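CDP-archaeol synthase (Aeropyrum pernix K1, PDB 5GUF) catalyses the magnesium-dependent formation of CDP-archaeol and diphosphate from CTP and an unsaturated archaeal ether-lipid phosphate in the membrane. Local coordinates at residues T30-M42 / R51-G65. Sequence-based numbering, arbitrary orientation.
Sequences TPVVAGGRRPVDM and RLLGDGKTIEGLLAG. With CTP (cytidine-5'-triphosphate), chain B.
Val40 sits at the apolar centre, its two methyls split between partners: CG1 meets Leu53 CD1, while CG2 reaches Leu62 CD1 at 3.9 Å. That split follows from chi1 of 179°, which sets CG1 opposite the backbone N and leaves CG2 beside it. Met42 CE touches Ile59 CD1 nearby; farther along helix 59-80, Ala34 CB meets Ala64 CB at 3.6 Å, where the short, weakly bonded helix 31-34 rests on it. Backbone bonds then tie the two segments together, Val40 N to Lys57 O and Ile59 N to Arg38 O, around the single bridge of Pro39 with Thr58. Glu60, in the first turn of helix 59-80, bends back so that its carboxylate receives the backbone N-H groups of Arg37 and Arg38.

Farther out, the buried carboxylate of Asp41 gathers a second set of polar contacts. Its OD1 takes Arg51 NH2 at 2.6 Å through the syn lone pair, nearly in the guanidinium plane, while OD2 accepts Leu53 N on its anti side, Gly54 N from above the carboxylate and, less straight, Arg51 NE. Arg51 also holds Asp55 OD1 end-on with NH1 and NH2, and Gly54 CA covers one guanidinium face. A methionine in place of Arg51 would probably leave the two aspartates without their shared positive charge and let the Asp55 carboxylate turn.

The two segments form one part of the CTP pocket, which residues such as Lys107, Arg108 and Gly115 complete: Thr58 OG1, which caps the helix through Gly61 N, donates to cytosine O2 at 2.5 Å, Lys57 NZ grips the alpha-phosphate oxygen O2A, and side-chain-less Gly61 lets the base lie close, as befits the nucleotide site of a CDP-archaeol synthase.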
loop_
_atom_site.group_PDB
_atom_site.type_symbol
_atom_site.label_atom_id
_atom_site.label_comp_id
_atom_site.label_asym_id
_atom_site.label_seq_id
_atom_site.Cartn_x
_atom_site.Cartn_y
_atom_site.Cartn_z
ATOM N N THR A 30 -17.553 9.337 -6.947
ATOM C CA THR A 30 -18.644 10.298 -7.082
ATOM C C THR A 30 -18.458 11.599 -6.294
ATOM O O THR A 30 -18.823 12.666 -6.811
ATOM C CB THR A 30 -19.962 9.603 -6.712
ATOM O OG1 THR A 30 -20.215 8.555 -7.662
ATOM C CG2 THR A 30 -21.134 10.575 -6.737
ATOM N N PRO A 31 -17.903 11.585 -5.072
ATOM C CA PRO A 31 -17.756 12.856 -4.331
ATOM C C PRO A 31 -16.858 13.890 -5.015
ATOM O O PRO A 31 -16.976 15.084 -4.709
ATOM C CB PRO A 31 -17.182 12.416 -2.976
ATOM C CG PRO A 31 -17.585 10.970 -2.837
ATOM C CD PRO A 31 -17.571 10.419 -4.226
ATOM N N VAL A 32 -15.999 13.489 -5.952
ATOM C CA VAL A 32 -15.132 14.464 -6.605
ATOM C C VAL A 32 -15.911 15.337 -7.587
ATOM O O VAL A 32 -15.456 16.430 -7.946
ATOM C CB VAL A 32 -13.964 13.746 -7.306
ATOM C CG1 VAL A 32 -13.393 12.663 -6.416
ATOM C CG2 VAL A 32 -14.421 13.164 -8.643
ATOM N N VAL A 33 -17.074 14.885 -8.050
ATOM C CA VAL A 33 -17.910 15.689 -8.938
ATOM C C VAL A 33 -19.082 16.310 -8.187
ATOM O O VAL A 33 -19.444 17.458 -8.438
ATOM C CB VAL A 33 -18.414 14.872 -10.153
ATOM C CG1 VAL A 33 -17.282 14.570 -11.116
ATOM C CG2 VAL A 33 -19.114 13.593 -9.724
ATOM N N ALA A 34 -19.679 15.579 -7.248
ATOM C CA ALA A 34 -20.819 16.119 -6.524
ATOM C C ALA A 34 -20.447 17.306 -5.656
ATOM O O ALA A 34 -21.347 17.985 -5.146
ATOM C CB ALA A 34 -21.464 15.034 -5.663
ATOM N N GLY A 35 -19.159 17.575 -5.476
ATOM C CA GLY A 35 -18.761 18.711 -4.667
ATOM C C GLY A 35 -19.045 18.446 -3.204
ATOM O O GLY A 35 -18.658 17.408 -2.650
ATOM N N GLY A 36 -19.738 19.379 -2.578
ATOM C CA GLY A 36 -20.011 19.344 -1.159
ATOM C C GLY A 36 -19.266 20.448 -0.433
ATOM O O GLY A 36 -18.191 20.893 -0.852
ATOM N N ARG A 37 -19.843 20.902 0.665
ATOM C CA ARG A 37 -19.227 21.994 1.410
ATOM C C ARG A 37 -19.449 21.892 2.909
ATOM O O ARG A 37 -18.898 22.716 3.645
ATOM C CB ARG A 37 -19.754 23.346 0.897
ATOM C CG ARG A 37 -18.743 24.153 0.085
ATOM C CD ARG A 37 -18.807 25.636 0.450
ATOM N NE ARG A 37 -18.091 25.938 1.690
ATOM C CZ ARG A 37 -18.188 27.087 2.352
ATOM N NH1 ARG A 37 -17.495 27.272 3.470
ATOM N NH2 ARG A 37 -18.988 28.046 1.904
ATOM N N ARG A 38 -20.234 20.929 3.385
ATOM C CA ARG A 38 -20.423 20.711 4.807
ATOM C C ARG A 38 -19.506 19.580 5.250
ATOM O O ARG A 38 -19.766 18.415 4.904
ATOM C CB ARG A 38 -21.879 20.369 5.115
ATOM C CG ARG A 38 -22.875 21.424 4.689
ATOM C CD ARG A 38 -24.306 20.948 4.926
ATOM N NE ARG A 38 -25.272 21.723 4.151
ATOM C CZ ARG A 38 -26.101 22.627 4.667
ATOM N NH1 ARG A 38 -26.094 22.872 5.973
ATOM N NH2 ARG A 38 -26.943 23.285 3.876
ATOM N N PRO A 39 -18.439 19.859 5.997
ATOM C CA PRO A 39 -17.524 18.786 6.399
ATOM C C PRO A 39 -18.193 17.792 7.332
ATOM O O PRO A 39 -18.941 18.158 8.241
ATOM C CB PRO A 39 -16.390 19.535 7.110
ATOM C CG PRO A 39 -17.046 20.770 7.650
ATOM C CD PRO A 39 -18.080 21.154 6.600
ATOM N N VAL A 40 -17.901 16.515 7.096
ATOM C CA VAL A 40 -18.325 15.464 8.014
ATOM C C VAL A 40 -17.853 15.762 9.436
ATOM O O VAL A 40 -18.574 15.514 10.411
ATOM C CB VAL A 40 -17.810 14.097 7.520
ATOM C CG1 VAL A 40 -18.222 12.997 8.475
ATOM C CG2 VAL A 40 -18.331 13.813 6.109
ATOM N N ASP A 41 -16.635 16.299 9.584
ATOM C CA ASP A 41 -16.066 16.489 10.918
ATOM C C ASP A 41 -16.501 17.803 11.574
ATOM O O ASP A 41 -15.941 18.165 12.611
ATOM C CB ASP A 41 -14.525 16.385 10.884
ATOM C CG ASP A 41 -13.842 17.574 10.186
ATOM O OD1 ASP A 41 -14.520 18.544 9.804
ATOM O OD2 ASP A 41 -12.601 17.539 10.013
ATOM N N MET A 42 -17.470 18.517 11.003
ATOM C CA MET A 42 -17.976 19.772 11.564
ATOM C C MET A 42 -16.878 20.805 11.786
ATOM O O MET A 42 -17.065 21.744 12.566
ATOM C CB MET A 42 -18.733 19.541 12.881
ATOM C CG MET A 42 -19.944 18.629 12.745
ATOM S SD MET A 42 -21.178 19.337 11.629
ATOM C CE MET A 42 -21.347 18.018 10.428
ATOM N N ARG A 51 -7.105 18.913 11.611
ATOM C CA ARG A 51 -8.522 18.581 11.508
ATOM C C ARG A 51 -8.734 17.098 11.781
ATOM O O ARG A 51 -7.846 16.268 11.566
ATOM C CB ARG A 51 -9.051 18.938 10.126
ATOM C CG ARG A 51 -9.174 20.427 9.893
ATOM C CD ARG A 51 -10.430 20.983 10.525
ATOM N NE ARG A 51 -11.628 20.426 9.901
ATOM C CZ ARG A 51 -12.130 20.807 8.722
ATOM N NH1 ARG A 51 -11.555 21.766 7.994
ATOM N NH2 ARG A 51 -13.221 20.218 8.263
ATOM N N LEU A 52 -9.910 16.771 12.304
ATOM C CA LEU A 52 -10.255 15.369 12.510
ATOM C C LEU A 52 -10.252 14.610 11.182
ATOM O O LEU A 52 -9.643 13.538 11.065
ATOM C CB LEU A 52 -11.616 15.274 13.194
ATOM C CG LEU A 52 -12.233 13.884 13.307
ATOM C CD1 LEU A 52 -11.426 13.040 14.269
ATOM C CD2 LEU A 52 -13.702 13.966 13.722
ATOM N N LEU A 53 -10.909 15.171 10.161
ATOM C CA LEU A 53 -10.921 14.625 8.805
ATOM C C LEU A 53 -10.435 15.608 7.759
ATOM O O LEU A 53 -9.715 15.212 6.841
ATOM C CB LEU A 53 -12.332 14.146 8.418
ATOM C CG LEU A 53 -12.872 12.931 9.198
ATOM C CD1 LEU A 53 -14.270 12.507 8.700
ATOM C CD2 LEU A 53 -11.903 11.738 9.182
ATOM N N GLY A 54 -10.792 16.887 7.882
ATOM C CA GLY A 54 -10.491 17.873 6.871
ATOM C C GLY A 54 -11.705 18.171 6.012
ATOM O O GLY A 54 -12.736 17.484 6.061
ATOM N N ASP A 55 -11.556 19.221 5.193
ATOM C CA ASP A 55 -12.644 19.689 4.339
ATOM C C ASP A 55 -12.925 18.757 3.169
ATOM O O ASP A 55 -13.971 18.888 2.535
ATOM C CB ASP A 55 -12.336 21.093 3.799
ATOM C CG ASP A 55 -12.595 22.180 4.824
ATOM O OD1 ASP A 55 -13.416 21.946 5.748
ATOM O OD2 ASP A 55 -11.987 23.267 4.697
ATOM N N GLY A 56 -12.017 17.836 2.860
ATOM C CA GLY A 56 -12.218 16.959 1.729
ATOM C C GLY A 56 -13.315 15.935 1.914
ATOM O O GLY A 56 -13.653 15.252 0.949
ATOM N N LYS A 57 -13.871 15.808 3.116
ATOM C CA LYS A 57 -14.906 14.823 3.422
ATOM C C LYS A 57 -16.168 15.600 3.779
ATOM O O LYS A 57 -16.286 16.137 4.888
ATOM C CB LYS A 57 -14.478 13.904 4.565
ATOM C CG LYS A 57 -13.182 13.173 4.303
ATOM C CD LYS A 57 -13.220 12.409 2.971
ATOM C CE LYS A 57 -11.816 12.240 2.442
ATOM N NZ LYS A 57 -11.660 11.745 1.061
ATOM N N THR A 58 -17.106 15.665 2.842
ATOM C CA THR A 58 -18.309 16.458 3.022
ATOM C C THR A 58 -19.508 15.530 3.125
ATOM O O THR A 58 -19.453 14.378 2.701
ATOM C CB THR A 58 -18.472 17.462 1.877
ATOM O OG1 THR A 58 -18.602 16.767 0.633
ATOM C CG2 THR A 58 -17.235 18.367 1.792
ATOM N N ILE A 59 -20.576 16.030 3.751
ATOM C CA ILE A 59 -21.785 15.228 3.930
ATOM C C ILE A 59 -22.479 15.006 2.586
ATOM O O ILE A 59 -23.056 13.940 2.335
ATOM C CB ILE A 59 -22.723 15.900 4.953
ATOM C CG1 ILE A 59 -22.226 15.651 6.372
ATOM C CG2 ILE A 59 -24.137 15.345 4.866
ATOM C CD1 ILE A 59 -22.433 16.824 7.289
ATOM N N GLU A 60 -22.434 16.012 1.705
ATOM C CA GLU A 60 -22.939 15.832 0.353
ATOM C C GLU A 60 -22.128 14.773 -0.373
ATOM O O GLU A 60 -22.677 13.973 -1.140
ATOM C CB GLU A 60 -22.901 17.159 -0.411
ATOM C CG GLU A 60 -23.499 18.356 0.325
ATOM C CD GLU A 60 -22.493 19.056 1.272
ATOM O OE1 GLU A 60 -21.998 18.424 2.234
ATOM O OE2 GLU A 60 -22.182 20.243 1.043
ATOM N N GLY A 61 -20.821 14.739 -0.121
ATOM C CA GLY A 61 -19.996 13.690 -0.697
ATOM C C GLY A 61 -20.444 12.308 -0.268
ATOM O O GLY A 61 -20.592 11.401 -1.091
ATOM N N LEU A 62 -20.687 12.131 1.028
ATOM C CA LEU A 62 -21.096 10.824 1.516
ATOM C C LEU A 62 -22.436 10.399 0.922
ATOM O O LEU A 62 -22.616 9.230 0.564
ATOM C CB LEU A 62 -21.171 10.828 3.038
ATOM C CG LEU A 62 -19.874 10.829 3.825
ATOM C CD1 LEU A 62 -20.192 10.536 5.293
ATOM C CD2 LEU A 62 -18.926 9.795 3.248
ATOM N N LEU A 63 -23.392 11.327 0.826
ATOM C CA LEU A 63 -24.722 10.974 0.337
ATOM C C LEU A 63 -24.706 10.636 -1.149
ATOM O O LEU A 63 -25.279 9.627 -1.571
ATOM C CB LEU A 63 -25.704 12.107 0.615
ATOM C CG LEU A 63 -26.020 12.229 2.100
ATOM C CD1 LEU A 63 -26.696 13.567 2.391
ATOM C CD2 LEU A 63 -26.881 11.042 2.519
ATOM N N ALA A 64 -24.060 11.479 -1.958
ATOM C CA ALA A 64 -23.928 11.191 -3.380
ATOM C C ALA A 64 -23.167 9.895 -3.604
ATOM O O ALA A 64 -23.527 9.102 -4.478
ATOM C CB ALA A 64 -23.231 12.354 -4.094
ATOM N N GLY A 65 -22.113 9.663 -2.815
ATOM C CA GLY A 65 -21.370 8.420 -2.939
ATOM C C GLY A 65 -22.236 7.221 -2.618
ATOM O O GLY A 65 -22.264 6.229 -3.356
HETATM N N1 CTP B . -15.121 14.433 -1.408
HETATM C C2 CTP B . -16.212 14.803 -0.626
HETATM N N3 CTP B . -16.701 13.973 0.373
HETATM C C4 CTP B . -16.126 12.724 0.557
HETATM C C5 CTP B . -15.058 12.330 -0.259
HETATM C C6 CTP B . -14.457 13.259 -1.114
HETATM O O2 CTP B . -16.760 15.886 -0.814
HETATM N N4 CTP B . -16.600 11.920 1.506
HETATM C "C1'" CTP B . -14.680 15.348 -2.503
HETATM C "C2'" CTP B . -13.909 16.532 -1.940
HETATM O "O2'" CTP B . -14.121 17.644 -2.781
HETATM C "C3'" CTP B . -12.474 16.095 -2.071
HETATM C "C4'" CTP B . -12.524 15.377 -3.413
HETATM O "O4'" CTP B . -13.802 14.744 -3.453
HETATM O "O3'" CTP B . -11.603 17.195 -2.059
HETATM C "C5'" CTP B . -11.364 14.399 -3.600
HETATM O "O5'" CTP B . -11.431 13.333 -2.676
HETATM P PA CTP B . -10.143 12.966 -1.793
HETATM O O1A CTP B . -8.969 12.889 -2.743
HETATM O O2A CTP B . -10.327 11.681 -1.011
HETATM O O3A CTP B . -10.016 14.208 -0.770
HETATM P PB CTP B . -8.723 15.162 -0.646
HETATM O O1B CTP B . -9.072 16.514 -1.232
HETATM O O2B CTP B . -7.501 14.611 -1.334
HETATM O O3B CTP B . -8.509 15.236 0.957
HETATM P PG CTP B . -7.635 14.156 1.796
HETATM O O1G CTP B . -6.234 14.690 1.939
HETATM O O2G CTP B . -8.337 13.982 3.107
HETATM O O3G CTP B . -7.584 12.827 1.096
HETATM O O HOH W 1 -14.816 16.406 7.431
#